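PDB 5XEA: envelope glycoprotein, which probably attaches the virion to a receptor on the host cell and later drives fusion of the viral envelope with the host membrane. Local coordinates for residues L153-K157 with N158-V162; F223-G227 with T228-E232; F231-S235 with H236-H240; K273-T276 with V277-A280. All blocks are in the same frame, centred on the assembly; numbering follows the deposited sequence. Where two conformers were deposited one is given.

Interaction 1: residues L153-K157 with N158-V162; sequences LQWVK and NEVKV. With NAG (2-acetamido-2-deoxy-beta-D-glucopyranose), chain F.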
loop_
_atom_site.group_PDB
_atom_site.type_symbol
_atom_site.label_atom_id
_atom_site.label_comp_id
_atom_site.label_asym_id
_atom_site.label_seq_id
_atom_site.Cartn_x
_atom_site.Cartn_y
_atom_site.Cartn_z
ATOM N N LEU B 153 -12.925 7.982 14.305
ATOM C CA LEU B 153 -13.294 8.613 15.563
ATOM C C LEU B 153 -12.070 9.308 16.134
ATOM O O LEU B 153 -10.936 8.987 15.785
ATOM C CB LEU B 153 -13.845 7.597 16.570
ATOM C CG LEU B 153 -15.207 6.943 16.313
ATOM C CD1 LEU B 153 -15.572 6.052 17.519
ATOM C CD2 LEU B 153 -16.295 7.973 16.017
ATOM N N GLN B 154 -12.303 10.265 17.024
ATOM C CA GLN B 154 -11.203 11.082 17.511
ATOM C C GLN B 154 -11.591 11.726 18.831
ATOM O O GLN B 154 -12.731 12.169 19.005
ATOM C CB GLN B 154 -10.826 12.155 16.477
ATOM C CG GLN B 154 -9.668 13.042 16.892
ATOM C CD GLN B 154 -9.161 13.921 15.752
ATOM O OE1 GLN B 154 -8.949 13.451 14.627
ATOM N NE2 GLN B 154 -8.964 15.206 16.038
ATOM N N TRP B 155 -10.634 11.779 19.750
ATOM C CA TRP B 155 -10.817 12.476 21.014
ATOM C C TRP B 155 -10.648 13.968 20.792
ATOM O O TRP B 155 -9.594 14.405 20.322
ATOM C CB TRP B 155 -9.805 12.011 22.053
ATOM C CG TRP B 155 -10.049 10.674 22.658
ATOM C CD1 TRP B 155 -9.386 9.533 22.376
ATOM C CD2 TRP B 155 -10.977 10.354 23.703
ATOM N NE1 TRP B 155 -9.854 8.508 23.146
ATOM C CE2 TRP B 155 -10.833 8.985 23.976
ATOM C CE3 TRP B 155 -11.923 11.091 24.425
ATOM C CZ2 TRP B 155 -11.595 8.325 24.951
ATOM C CZ3 TRP B 155 -12.685 10.438 25.384
ATOM C CH2 TRP B 155 -12.516 9.069 25.635
ATOM N N VAL B 156 -11.665 14.749 21.153
ATOM C CA VAL B 156 -11.590 16.209 21.134
ATOM C C VAL B 156 -12.010 16.716 22.508
ATOM O O VAL B 156 -13.186 16.605 22.878
ATOM C CB VAL B 156 -12.467 16.832 20.039
ATOM C CG1 VAL B 156 -12.323 18.346 20.060
ATOM C CG2 VAL B 156 -12.088 16.287 18.676
ATOM N N LYS B 157 -11.056 17.270 23.256
ATOM C CA LYS B 157 -11.285 17.837 24.588
ATOM C C LYS B 157 -12.146 16.910 25.448
ATOM O O LYS B 157 -13.220 17.272 25.935
ATOM C CB LYS B 157 -11.893 19.242 24.483
ATOM C CG LYS B 157 -10.839 20.341 24.407
ATOM C CD LYS B 157 -11.436 21.730 24.198
ATOM C CE LYS B 157 -11.359 22.156 22.734
ATOM N NZ LYS B 157 -10.929 23.579 22.579
ATOM N N ASN B 158 -11.656 15.675 25.592
ATOM C CA ASN B 158 -12.185 14.656 26.495
ATOM C C ASN B 158 -13.523 14.079 26.049
ATOM O O ASN B 158 -14.217 13.449 26.858
ATOM C CB ASN B 158 -12.293 15.190 27.927
ATOM C CG ASN B 158 -11.014 15.848 28.390
ATOM O OD1 ASN B 158 -9.940 15.255 28.311
ATOM N ND2 ASN B 158 -11.116 17.092 28.852
ATOM N N GLU B 159 -13.906 14.257 24.779
ATOM C CA GLU B 159 -15.064 13.554 24.241
ATOM C C GLU B 159 -14.750 12.972 22.867
ATOM O O GLU B 159 -13.925 13.499 22.115
ATOM C CB GLU B 159 -16.308 14.461 24.166
ATOM C CG GLU B 159 -17.617 13.723 23.800
ATOM C CD GLU B 159 -17.742 12.327 24.440
ATOM O OE1 GLU B 159 -17.466 12.174 25.653
ATOM O OE2 GLU B 159 -18.112 11.373 23.715
ATOM N N VAL B 160 -15.425 11.868 22.557
ATOM C CA VAL B 160 -15.252 11.160 21.298
ATOM C C VAL B 160 -16.099 11.847 20.237
ATOM O O VAL B 160 -17.323 11.963 20.374
ATOM C CB VAL B 160 -15.638 9.683 21.443
ATOM C CG1 VAL B 160 -15.479 8.961 20.108
ATOM C CG2 VAL B 160 -14.797 9.030 22.533
ATOM N N LYS B 161 -15.450 12.314 19.183
ATOM C CA LYS B 161 -16.126 12.955 18.073
ATOM C C LYS B 161 -15.973 12.096 16.827
ATOM O O LYS B 161 -15.060 11.268 16.722
ATOM C CB LYS B 161 -15.550 14.350 17.848
ATOM C CG LYS B 161 -15.741 15.286 19.028
ATOM C CD LYS B 161 -17.214 15.629 19.203
ATOM C CE LYS B 161 -17.409 16.744 20.222
ATOM N NZ LYS B 161 -18.848 17.102 20.361
ATOM N N VAL B 162 -16.895 12.272 15.888
ATOM C CA VAL B 162 -16.715 11.690 14.566
ATOM C C VAL B 162 -15.785 12.598 13.776
ATOM O O VAL B 162 -15.886 13.827 13.850
ATOM C CB VAL B 162 -18.067 11.504 13.862
ATOM C CG1 VAL B 162 -17.868 11.147 12.378
ATOM C CG2 VAL B 162 -18.886 10.451 14.577
HETATM C C1 NAG F . -10.485 8.002 31.221
HETATM C C2 NAG F . -11.413 9.199 31.430
HETATM C C3 NAG F . -11.072 9.915 32.731
HETATM C C4 NAG F . -11.072 8.935 33.900
HETATM C C5 NAG F . -10.160 7.751 33.588
HETATM C C6 NAG F . -10.223 6.668 34.639
HETATM C C7 NAG F . -12.421 10.608 29.693
HETATM C C8 NAG F . -12.161 11.571 28.576
HETATM N N2 NAG F . -11.339 10.127 30.314
HETATM O O3 NAG F . -12.029 10.952 32.919
HETATM O O4 NAG F . -10.591 9.553 35.088
HETATM O O5 NAG F . -10.553 7.142 32.352
HETATM O O6 NAG F . -11.437 5.935 34.549
HETATM O O7 NAG F . -13.556 10.275 30.014
#
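A two-residue beta hairpin with a type I' turn joins Leu153-Lys157 to Asn158-Val162, reversing the chain from the end of strand 133-156 into strand 159-165. Lys157 and Asn158 both take positive phi at its corner. Across it, Val156 N gives an almost straight bond to Glu159 O at 2.8 Å; in return Glu159 N reaches Val156 O from above the carbonyl plane, at 3.1 Å. Gln154 and Lys161 form the next hydrogen-bonded pair, with Lys161 N to Gln154 O at 2.7 Å the straighter of its two bonds.

On one face of the hairpin, Trp155 lies against Val160. The tryptophan CG stands anti to its own carbonyl carbon (chi1 -75°), which turns the indole toward the neighbouring strand. Val160 CG2 sits over the six-membered ring, 3.8 Å from its centroid, in a CH-pi contact, while Asn158 O comes to the edge of the same ring. The other methyl, Val160 CG1, meets Leu153 CD1 at 3.9 Å, and Leu153 CD2 continues the apolar row to Val162 CG2. Beyond the hairpin, Trp155 NE1 is hydrogen-bonded to Tyr245 O. A glycan, consistent with attachment at Asn246, reaches the six-membered ring obliquely: the acetamide methyl NAG C8 approaches Trp155 CZ3 to 3.4 Å and Asn158 O to 3.3 Å.

Interaction 2: residues F223-G227 with T228-E232; sequences FCQDG and TNFFE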
loop_
_atom_site.group_PDB
_atom_site.type_symbol
_atom_site.label_atom_id
_atom_site.label_comp_id
_atom_site.label_asym_id
_atom_site.label_seq_id
_atom_site.Cartn_x
_atom_site.Cartn_y
_atom_site.Cartn_z
ATOM N N PHE B 223 2.068 -2.554 21.937
ATOM C CA PHE B 223 1.421 -2.952 20.695
ATOM C C PHE B 223 0.216 -3.802 21.049
ATOM O O PHE B 223 0.357 -4.835 21.713
ATOM C CB PHE B 223 2.381 -3.742 19.801
ATOM C CG PHE B 223 3.715 -3.079 19.612
ATOM C CD1 PHE B 223 4.722 -3.247 20.549
ATOM C CD2 PHE B 223 3.961 -2.284 18.498
ATOM C CE1 PHE B 223 5.953 -2.644 20.378
ATOM C CE2 PHE B 223 5.193 -1.676 18.317
ATOM C CZ PHE B 223 6.190 -1.857 19.260
ATOM N N CYS B 224 -0.959 -3.386 20.603
ATOM C CA CYS B 224 -2.180 -4.055 21.016
ATOM C C CYS B 224 -2.939 -4.592 19.820
ATOM O O CYS B 224 -2.792 -4.118 18.685
ATOM C CB CYS B 224 -3.090 -3.115 21.807
ATOM S SG CYS B 224 -2.223 -2.243 23.103
ATOM N N GLN B 225 -3.773 -5.581 20.105
ATOM C CA GLN B 225 -4.735 -6.108 19.157
ATOM C C GLN B 225 -6.119 -5.966 19.767
ATOM O O GLN B 225 -6.298 -6.175 20.965
ATOM C CB GLN B 225 -4.456 -7.579 18.819
ATOM C CG GLN B 225 -5.634 -8.296 18.182
ATOM C CD GLN B 225 -5.323 -9.734 17.769
ATOM O OE1 GLN B 225 -4.335 -10.331 18.209
ATOM N NE2 GLN B 225 -6.179 -10.299 16.923
ATOM N N ASP B 226 -7.092 -5.578 18.952
ATOM C CA ASP B 226 -8.492 -5.607 19.364
ATOM C C ASP B 226 -9.289 -6.076 18.147
ATOM O O ASP B 226 -9.631 -5.268 17.267
ATOM C CB ASP B 226 -8.951 -4.242 19.866
ATOM C CG ASP B 226 -10.389 -4.252 20.326
ATOM O OD1 ASP B 226 -10.894 -5.351 20.617
ATOM O OD2 ASP B 226 -11.010 -3.171 20.406
ATOM N N GLY B 227 -9.545 -7.385 18.088
ATOM C CA GLY B 227 -10.197 -7.968 16.927
ATOM C C GLY B 227 -9.224 -7.984 15.747
ATOM O O GLY B 227 -8.128 -8.573 15.805
ATOM N N THR B 228 -9.624 -7.352 14.636
ATOM C CA THR B 228 -8.766 -7.217 13.463
ATOM C C THR B 228 -8.072 -5.867 13.405
ATOM O O THR B 228 -7.516 -5.509 12.360
ATOM C CB THR B 228 -9.558 -7.428 12.166
ATOM O OG1 THR B 228 -10.748 -6.630 12.187
ATOM C CG2 THR B 228 -9.904 -8.900 11.982
ATOM N N ASN B 229 -8.099 -5.107 14.491
ATOM C CA ASN B 229 -7.446 -3.809 14.552
ATOM C C ASN B 229 -6.193 -3.940 15.397
ATOM O O ASN B 229 -6.239 -4.515 16.489
ATOM C CB ASN B 229 -8.384 -2.751 15.132
ATOM C CG ASN B 229 -9.544 -2.439 14.199
ATOM O OD1 ASN B 229 -9.347 -1.942 13.083
ATOM N ND2 ASN B 229 -10.754 -2.741 14.643
ATOM N N PHE B 230 -5.079 -3.424 14.885
ATOM C CA PHE B 230 -3.815 -3.470 15.604
ATOM C C PHE B 230 -3.261 -2.061 15.654
ATOM O O PHE B 230 -3.320 -1.328 14.661
ATOM C CB PHE B 230 -2.795 -4.418 14.943
ATOM C CG PHE B 230 -3.303 -5.827 14.751
ATOM C CD1 PHE B 230 -2.916 -6.849 15.610
ATOM C CD2 PHE B 230 -4.181 -6.128 13.715
ATOM C CE1 PHE B 230 -3.393 -8.138 15.424
ATOM C CE2 PHE B 230 -4.661 -7.408 13.526
ATOM C CZ PHE B 230 -4.254 -8.426 14.390
ATOM N N PHE B 231 -2.725 -1.683 16.804
ATOM C CA PHE B 231 -2.254 -0.320 16.950
ATOM C C PHE B 231 -1.196 -0.276 18.029
ATOM O O PHE B 231 -1.161 -1.128 18.926
ATOM C CB PHE B 231 -3.418 0.635 17.268
ATOM C CG PHE B 231 -4.401 0.078 18.265
ATOM C CD1 PHE B 231 -4.160 0.174 19.626
ATOM C CD2 PHE B 231 -5.557 -0.558 17.835
ATOM C CE1 PHE B 231 -5.050 -0.365 20.548
ATOM C CE2 PHE B 231 -6.456 -1.086 18.749
ATOM C CZ PHE B 231 -6.197 -0.992 20.107
ATOM N N GLU B 232 -0.320 0.706 17.927
ATOM C CA GLU B 232 0.603 1.005 19.011
ATOM C C GLU B 232 -0.041 2.048 19.909
ATOM O O GLU B 232 -0.436 3.114 19.432
ATOM C CB GLU B 232 1.932 1.513 18.462
ATOM C CG GLU B 232 2.885 1.968 19.548
ATOM C CD GLU B 232 4.106 2.689 19.006
ATOM O OE1 GLU B 232 4.309 2.695 17.769
ATOM O OE2 GLU B 232 4.858 3.256 19.830
#
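Cys224 N donates to Phe231 O, and Asp226 N to Asn229 O, each at 2.8 Å and nearly straight, in a beta hairpin whose type II' turn runs from Asp226 to Asn229. The reciprocal bonds are longer: Asn229 N approaches Asp226 O from above the carbonyl plane at 3.2 Å. Gly227, with its positive phi, occupies the first corner position. Its carbonyl is gripped by the Gln225 side chain, NE2 to Gly227 O 2.8 Å, a bond lying in both the carbonyl plane and the glutamine amide plane. This fixes the rotation of the amide.

Held so, Gln225 runs side by side with Phe230, the amide and ring planes 36° apart. CG anti to the backbone nitrogen (chi1 163°) and an extended chain beyond it carry CG and CD on past the ring, beyond CB, which already touches it, Gln225 CD coming to 3.4 Å from Phe230 CE1. Their face of the hairpin turns to a neighbouring subunit, where Phe294 packs on Gln225 and Ala291 on Phe230.

Cys224, Asp226 and Phe231 project from the other face. There Asp226 OD2 pairs with Arg32 in a salt bridge and with Tyr245 OH, and Cys224 is disulfide-bonded to Cys206. The Phe231 ring lies obliquely across both side chains: its CE2 is 4.2 Å from Asp226 CB, and its CE1 is 3.6 Å from Cys224 CB.

Interaction 3: residues F231-S235 with H236-H240; sequences FEVTS and HQFCH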
loop_
_atom_site.group_PDB
_atom_site.type_symbol
_atom_site.label_atom_id
_atom_site.label_comp_id
_atom_site.label_asym_id
_atom_site.label_seq_id
_atom_site.Cartn_x
_atom_site.Cartn_y
_atom_site.Cartn_z
ATOM N N PHE B 231 -2.725 -1.683 16.804
ATOM C CA PHE B 231 -2.254 -0.320 16.950
ATOM C C PHE B 231 -1.196 -0.276 18.029
ATOM O O PHE B 231 -1.161 -1.128 18.926
ATOM C CB PHE B 231 -3.418 0.635 17.268
ATOM C CG PHE B 231 -4.401 0.078 18.265
ATOM C CD1 PHE B 231 -4.160 0.174 19.626
ATOM C CD2 PHE B 231 -5.557 -0.558 17.835
ATOM C CE1 PHE B 231 -5.050 -0.365 20.548
ATOM C CE2 PHE B 231 -6.456 -1.086 18.749
ATOM C CZ PHE B 231 -6.197 -0.992 20.107
ATOM N N GLU B 232 -0.320 0.706 17.927
ATOM C CA GLU B 232 0.603 1.005 19.011
ATOM C C GLU B 232 -0.041 2.048 19.909
ATOM O O GLU B 232 -0.436 3.114 19.432
ATOM C CB GLU B 232 1.932 1.513 18.462
ATOM C CG GLU B 232 2.885 1.968 19.548
ATOM C CD GLU B 232 4.106 2.689 19.006
ATOM O OE1 GLU B 232 4.309 2.695 17.769
ATOM O OE2 GLU B 232 4.858 3.256 19.830
ATOM N N VAL B 233 -0.157 1.754 21.199
ATOM C CA VAL B 233 -0.735 2.720 22.126
ATOM C C VAL B 233 0.329 3.745 22.494
ATOM O O VAL B 233 1.355 3.413 23.095
ATOM C CB VAL B 233 -1.312 2.025 23.364
ATOM C CG1 VAL B 233 -1.457 3.013 24.524
ATOM C CG2 VAL B 233 -2.664 1.432 23.012
ATOM N N THR B 234 0.093 4.996 22.115
ATOM C CA THR B 234 1.043 6.079 22.325
ATOM C C THR B 234 0.667 6.988 23.485
ATOM O O THR B 234 1.514 7.753 23.957
ATOM C CB THR B 234 1.147 6.930 21.059
ATOM O OG1 THR B 234 -0.165 7.380 20.704
ATOM C CG2 THR B 234 1.712 6.105 19.915
ATOM N N SER B 235 -0.587 6.947 23.917
ATOM C CA SER B 235 -1.048 7.685 25.078
ATOM C C SER B 235 -2.209 6.911 25.672
ATOM O O SER B 235 -2.714 5.957 25.076
ATOM C CB SER B 235 -1.471 9.113 24.723
ATOM O OG SER B 235 -2.755 9.122 24.131
ATOM N N HIS B 236 -2.633 7.327 26.867
ATOM C CA HIS B 236 -3.732 6.631 27.528
ATOM C C HIS B 236 -5.055 6.893 26.827
ATOM O O HIS B 236 -5.960 6.053 26.874
ATOM C CB HIS B 236 -3.816 7.044 28.998
ATOM C CG HIS B 236 -4.505 8.354 29.227
ATOM N ND1 HIS B 236 -3.853 9.564 29.142
ATOM C CD2 HIS B 236 -5.788 8.641 29.558
ATOM C CE1 HIS B 236 -4.705 10.541 29.402
ATOM N NE2 HIS B 236 -5.885 10.006 29.661
ATOM N N GLN B 237 -5.181 8.039 26.167
ATOM C CA GLN B 237 -6.401 8.438 25.481
ATOM C C GLN B 237 -6.092 8.440 23.987
ATOM O O GLN B 237 -5.336 9.289 23.502
ATOM C CB GLN B 237 -6.836 9.812 25.978
ATOM C CG GLN B 237 -8.229 10.216 25.627
ATOM C CD GLN B 237 -8.708 11.344 26.507
ATOM O OE1 GLN B 237 -8.954 11.148 27.697
ATOM N NE2 GLN B 237 -8.814 12.540 25.938
ATOM N N PHE B 238 -6.693 7.507 23.258
ATOM C CA PHE B 238 -6.110 7.037 22.013
ATOM C C PHE B 238 -7.214 6.592 21.063
ATOM O O PHE B 238 -8.215 6.017 21.494
ATOM C CB PHE B 238 -5.135 5.884 22.333
ATOM C CG PHE B 238 -4.467 5.296 21.137
ATOM C CD1 PHE B 238 -3.386 5.936 20.545
ATOM C CD2 PHE B 238 -4.907 4.096 20.611
ATOM C CE1 PHE B 238 -2.762 5.399 19.424
ATOM C CE2 PHE B 238 -4.292 3.549 19.496
ATOM C CZ PHE B 238 -3.216 4.207 18.896
ATOM N N CYS B 239 -7.041 6.861 19.770
ATOM C CA CYS B 239 -8.004 6.396 18.784
ATOM C C CYS B 239 -7.286 5.669 17.659
ATOM O O CYS B 239 -6.128 5.960 17.342
ATOM C CB CYS B 239 -8.859 7.552 18.214
ATOM S SG CYS B 239 -9.793 8.496 19.464
ATOM N N HIS B 240 -7.980 4.691 17.080
ATOM C CA HIS B 240 -7.507 4.014 15.882
ATOM C C HIS B 240 -8.704 3.782 14.973
ATOM O O HIS B 240 -9.606 3.016 15.320
ATOM C CB HIS B 240 -6.795 2.698 16.200
ATOM C CG HIS B 240 -6.294 2.000 14.982
ATOM N ND1 HIS B 240 -6.965 0.947 14.400
ATOM C CD2 HIS B 240 -5.215 2.240 14.201
ATOM C CE1 HIS B 240 -6.309 0.550 13.324
ATOM N NE2 HIS B 240 -5.248 1.323 13.177
#
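Aromatic contacts dominate where Phe231 meets Phe238 and His240. The two phenylalanine rings cross obliquely, their planes 43° apart, with Phe231 CD1 pressed to 3.4 Å from Phe238 CE2. His240 comes to the same phenylalanine by its CB, 3.8 Å from Phe231 CD2, and the imidazole lies obliquely to the phenyl ring, so the three residues form a cluster centred on Phe231.

Phe238 has CG anti to the backbone nitrogen (chi1 180°), which sends its ring across to the bend of 232-235. Val233 CA stands over the centre of one face in a CH-pi contact, 4.3 Å from the Phe238 centroid, and Val233 CG2 lies over the same ring, 4.2 Å from Phe238 CD2. At the far rim the ring carbon CZ is 3.0 Å from Glu232 O, while Thr234 OG1 lies 3.5 Å from Phe238 CE1, the two side chains crossing at about a right angle.

The strands, 229-233 and 237-240, are the outermost of a six-stranded antiparallel sheet, whose edges thus come near one another, consistent with a curled sheet. Their axes run antiparallel but 8.5 Å apart, and these rings fill the interval between them.

Polar bonding is slight by comparison. Around the bend Gln237 N gives Ser235 OG a weak, bent hydrogen bond of 3.3 Å, in the pattern of an ST turn. Cys239 is disulfide-bonded to Cys244, and Gln237 touches a glycan sugar.

Interaction 4: residues K273-T276 with V277-A280; sequences KSWT and VVTA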
loop_
_atom_site.group_PDB
_atom_site.type_symbol
_atom_site.label_atom_id
_atom_site.label_comp_id
_atom_site.label_asym_id
_atom_site.label_seq_id
_atom_site.Cartn_x
_atom_site.Cartn_y
_atom_site.Cartn_z
ATOM N N LYS B 273 -1.280 16.626 6.278
ATOM C CA LYS B 273 -2.511 16.022 5.790
ATOM C C LYS B 273 -2.754 14.678 6.471
ATOM O O LYS B 273 -1.819 13.948 6.827
ATOM C CB LYS B 273 -2.468 15.827 4.270
ATOM C CG LYS B 273 -2.383 17.107 3.481
ATOM C CD LYS B 273 -2.329 16.835 1.987
ATOM C CE LYS B 273 -1.866 18.060 1.194
ATOM N NZ LYS B 273 -2.201 19.352 1.868
ATOM N N SER B 274 -4.029 14.348 6.648
ATOM C CA SER B 274 -4.381 12.993 7.046
ATOM C C SER B 274 -3.727 11.997 6.095
ATOM O O SER B 274 -3.692 12.202 4.879
ATOM C CB SER B 274 -5.900 12.807 7.034
ATOM O OG SER B 274 -6.230 11.431 7.161
ATOM N N TRP B 275 -3.183 10.923 6.664
ATOM C CA TRP B 275 -2.614 9.848 5.869
ATOM C C TRP B 275 -3.658 9.114 5.042
ATOM O O TRP B 275 -3.288 8.348 4.146
ATOM C CB TRP B 275 -1.893 8.865 6.799
ATOM C CG TRP B 275 -0.623 9.428 7.381
ATOM C CD1 TRP B 275 -0.309 9.550 8.709
ATOM C CD2 TRP B 275 0.512 9.921 6.653
ATOM N NE1 TRP B 275 0.953 10.093 8.846
ATOM C CE2 TRP B 275 1.474 10.328 7.600
ATOM C CE3 TRP B 275 0.814 10.043 5.286
ATOM C CZ2 TRP B 275 2.708 10.854 7.231
ATOM C CZ3 TRP B 275 2.048 10.578 4.918
ATOM C CH2 TRP B 275 2.978 10.973 5.893
ATOM N N THR B 276 -4.950 9.309 5.331
ATOM C CA THR B 276 -6.004 8.696 4.530
ATOM C C THR B 276 -6.106 9.301 3.126
ATOM O O THR B 276 -6.812 8.736 2.286
ATOM C CB THR B 276 -7.360 8.836 5.230
ATOM O OG1 THR B 276 -7.702 10.228 5.347
ATOM C CG2 THR B 276 -7.354 8.159 6.676
ATOM N N VAL B 277 -5.414 10.403 2.839
ATOM C CA VAL B 277 -5.410 10.959 1.483
ATOM C C VAL B 277 -4.061 10.823 0.795
ATOM O O VAL B 277 -3.944 11.191 -0.376
ATOM C CB VAL B 277 -5.882 12.431 1.448
ATOM C CG1 VAL B 277 -7.232 12.583 2.125
ATOM C CG2 VAL B 277 -4.846 13.361 2.078
ATOM N N VAL B 278 -3.047 10.282 1.460
ATOM C CA VAL B 278 -1.728 10.164 0.845
ATOM C C VAL B 278 -1.613 8.783 0.204
ATOM O O VAL B 278 -1.743 7.758 0.875
ATOM C CB VAL B 278 -0.606 10.412 1.864
ATOM C CG1 VAL B 278 0.756 10.358 1.158
ATOM C CG2 VAL B 278 -0.782 11.769 2.549
ATOM N N THR B 279 -1.351 8.761 -1.099
ATOM C CA THR B 279 -1.270 7.524 -1.862
ATOM C C THR B 279 0.003 6.745 -1.528
ATOM O O THR B 279 1.096 7.315 -1.552
ATOM C CB THR B 279 -1.262 7.859 -3.349
ATOM O OG1 THR B 279 -2.509 8.462 -3.716
ATOM C CG2 THR B 279 -1.014 6.604 -4.138
ATOM N N ALA B 280 -0.124 5.437 -1.263
ATOM C CA ALA B 280 1.043 4.580 -1.049
ATOM C C ALA B 280 1.652 4.158 -2.382
ATOM O O ALA B 280 0.940 3.815 -3.339
ATOM C CB ALA B 280 0.674 3.331 -0.237
#
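Ser274 bonds twice within this bend, its hydroxyl to that of Thr276 (OG to OG1, 2.6 Å) and its carbonyl to Val277 N. The hydroxyl pair links two residues of the first of two overlapping beta turns, in the loop that leads from strand 243-247 into the long helix 282-327. In the first turn Val277 N donates to Ser274 O at 3.2 Å, a straight bond seen from the hydrogen, although the donor stands above the carbonyl plane. The second turn is closed less firmly by a weak bond from Val278 N to Trp275 O, 3.3 Å long.

Val277 folds back over the first turn. Its CG2 lies between the backbone nitrogen and the carbonyl carbon, which places that methyl a close 3.2 Å from Ser274 O and 4.1 Å from Lys273 CB. The Val277 carbonyl, in turn, accepts a hydrogen bond from Gln418 NE2.

Although the Trp275 side chain sets out away from the following residues, its CG is anti to the carbonyl carbon (chi1 -71°) and the six-membered ring comes round beside Val278. The two side chains then point the same way. Both pack on Ile282 of a neighbouring subunit, whose His286 also meets the indole edge-to-face, while Thr279 meets Thr279 of both other subunits, so the loop lies in the trimer interface. Within the bend, Val278 CG1 sits in the plane of the indole at its edge, and Val278 CG2 touches Trp275 CE3 at 3.6 Å.

In the fold
From the N terminus, interaction 1 comes first, closing the hairpin between strands 133-156 and 159-165 in the eight-stranded sheet. Interaction 2 closes the hairpin 221-226/229-233 of the six-stranded sheet, and interaction 3 starts on the strand where it ends, sharing Phe231 and Glu232, and turns the chain to the sheet's opposite edge strand. None nests within or crosses another. Interactions 1 and 3 nevertheless touch: Trp155 packs on Gln237 and Cys239, joining the two sheets. Interaction 4 follows in the loop before helix 282-327, touching none of the others, but like interaction 2 it meets a neighbouring subunit.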